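PDB 5OYN: D-xylonate dehydratase from Caulobacter crescentus, which catalyses the dehydration of D-xylonate to 2-dehydro-3-deoxy-D-arabinonate in D-xylose degradation, and also dehydrates D-gluconate, using a [2Fe-2S] cluster and magnesium. Local coordinates for residues A[107-112]-A[468-473]. Numbering follows the deposited sequence.
Sequences TAALDR and PGSAEV. With MG (magnesium ion), chain E.
With chi1 at 170°, Thr107 turns OG1 away from its own backbone nitrogen and out to the loop 468-473, where the hydroxyl donates to Ser470 O (OG1 to O, 3.2 Å), the donor lying 17° from the carbonyl plane. Thr107 OG1 in turn accepts from Ala109 N over 3.2 Å in a nearly straight bond, N-H...O 172°. One hydroxyl thus makes a capping bond at the turn that leads into the helix and ties this turn to a loop more than 350 residues further along the chain. The methyl of Thr107 lies against the backbone, CG2 coming 3.3 Å from Gly469 O, while Ala109 CB packs on Ser470 O at 3.4 Å. Leu110 covers the preceding peptide: its CG approaches Pro468 O to 3.8 Å and CD2 reaches Gly469 N at 3.9 Å. Gly469, whose positive phi suits a residue without a side chain, passes next to Leu110 and Thr107. In this IlvD/Edd enzyme the contact joins the N-terminal and C-terminal family regions beside the magnesium site. Two residues beyond the linked Ser470, Glu472 extends its chain so that OE2 binds the magnesium ion at 2.1 Å; Glu101 and Asp138, from the N-terminal region, bind the same ion. Gln566 and Tyr569 of helix 564-572 also pack on Leu110.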
loop_
_atom_site.group_PDB
_atom_site.type_symbol
_atom_site.label_atom_id
_atom_site.label_comp_id
_atom_site.label_asym_id
_atom_site.label_seq_id
_atom_site.Cartn_x
_atom_site.Cartn_y
_atom_site.Cartn_z
ATOM N N THR A 107 20.348 -12.214 -21.290
ATOM C CA THR A 107 19.426 -13.269 -20.877
ATOM C C THR A 107 19.289 -13.225 -19.363
ATOM O O THR A 107 20.202 -12.781 -18.659
ATOM C CB THR A 107 19.886 -14.671 -21.318
ATOM O OG1 THR A 107 19.077 -15.673 -20.681
ATOM C CG2 THR A 107 21.332 -14.899 -20.944
ATOM N N ALA A 108 18.135 -13.685 -18.868
ATOM C CA ALA A 108 17.914 -13.744 -17.427
ATOM C C ALA A 108 18.668 -14.889 -16.756
ATOM O O ALA A 108 18.732 -14.919 -15.519
ATOM C CB ALA A 108 16.421 -13.859 -17.124
ATOM N N ALA A 109 19.239 -15.826 -17.531
ATOM C CA ALA A 109 20.069 -16.862 -16.928
ATOM C C ALA A 109 21.246 -16.264 -16.174
ATOM O O ALA A 109 21.758 -16.885 -15.234
ATOM C CB ALA A 109 20.566 -17.834 -17.998
ATOM N N LEU A 110 21.668 -15.061 -16.557
ATOM C CA LEU A 110 22.769 -14.401 -15.877
ATOM C C LEU A 110 22.437 -14.092 -14.425
ATOM O O LEU A 110 23.341 -13.961 -13.593
ATOM C CB LEU A 110 23.114 -13.109 -16.609
ATOM C CG LEU A 110 24.030 -13.287 -17.808
ATOM C CD1 LEU A 110 24.237 -11.952 -18.496
ATOM C CD2 LEU A 110 25.335 -13.855 -17.320
ATOM N N ASP A 111 21.156 -13.966 -14.103
ATOM C CA ASP A 111 20.754 -13.361 -12.844
ATOM C C ASP A 111 20.527 -14.369 -11.732
ATOM O O ASP A 111 20.594 -13.993 -10.556
ATOM C CB ASP A 111 19.490 -12.529 -13.060
ATOM C CG ASP A 111 19.793 -11.201 -13.731
ATOM O OD1 ASP A 111 20.910 -10.684 -13.500
ATOM O OD2 ASP A 111 18.936 -10.682 -14.486
ATOM N N ARG A 112 20.276 -15.637 -12.069
ATOM C CA ARG A 112 19.963 -16.609 -11.033
ATOM C C ARG A 112 21.093 -16.710 -10.024
ATOM O O ARG A 112 20.857 -16.716 -8.810
ATOM C CB ARG A 112 19.676 -17.962 -11.657
ATOM C CG ARG A 112 19.165 -18.966 -10.661
ATOM C CD ARG A 112 19.355 -20.372 -11.178
ATOM N NE ARG A 112 20.707 -20.832 -10.903
ATOM C CZ ARG A 112 21.313 -21.815 -11.556
ATOM N NH1 ARG A 112 20.690 -22.460 -12.530
ATOM N NH2 ARG A 112 22.546 -22.154 -11.221
ATOM N N PRO A 468 27.077 -14.299 -22.787
ATOM C CA PRO A 468 27.198 -15.277 -21.697
ATOM C C PRO A 468 25.886 -15.513 -20.984
ATOM O O PRO A 468 24.940 -14.777 -21.235
ATOM C CB PRO A 468 28.197 -14.629 -20.753
ATOM C CG PRO A 468 27.989 -13.164 -20.943
ATOM C CD PRO A 468 27.491 -12.953 -22.351
ATOM N N GLY A 469 25.842 -16.505 -20.091
ATOM C CA GLY A 469 24.590 -17.022 -19.562
ATOM C C GLY A 469 23.850 -17.694 -20.693
ATOM O O GLY A 469 23.673 -17.080 -21.741
ATOM N N SER A 470 23.445 -18.947 -20.546
ATOM C CA SER A 470 22.843 -19.630 -21.686
ATOM C C SER A 470 21.571 -18.906 -22.120
ATOM O O SER A 470 20.914 -18.236 -21.318
ATOM C CB SER A 470 22.551 -21.079 -21.321
ATOM O OG SER A 470 22.164 -21.167 -19.955
ATOM N N ALA A 471 21.228 -19.030 -23.402
ATOM C CA ALA A 471 20.129 -18.276 -23.987
ATOM C C ALA A 471 19.081 -19.192 -24.609
ATOM O O ALA A 471 19.393 -20.266 -25.137
ATOM C CB ALA A 471 20.635 -17.295 -25.043
ATOM N N GLU A 472 17.823 -18.744 -24.554
ATOM C CA GLU A 472 16.685 -19.486 -25.097
ATOM C C GLU A 472 16.574 -19.176 -26.583
ATOM O O GLU A 472 15.727 -18.395 -27.016
ATOM C CB GLU A 472 15.391 -19.118 -24.374
ATOM C CG GLU A 472 15.316 -19.547 -22.903
ATOM C CD GLU A 472 14.029 -19.082 -22.187
ATOM O OE1 GLU A 472 13.241 -18.258 -22.714
ATOM O OE2 GLU A 472 13.824 -19.568 -21.025
ATOM N N VAL A 473 17.447 -19.798 -27.380
ATOM C CA VAL A 473 17.483 -19.520 -28.822
ATOM C C VAL A 473 17.497 -20.776 -29.698
ATOM O O VAL A 473 17.701 -20.684 -30.916
ATOM C CB VAL A 473 18.695 -18.637 -29.182
ATOM C CG1 VAL A 473 18.552 -17.241 -28.580
ATOM C CG2 VAL A 473 19.998 -19.306 -28.760
HETATM MG MG MG E . 12.707 -18.928 -19.382
HETATM O O HOH W 1 11.213 -20.348 -20.045
#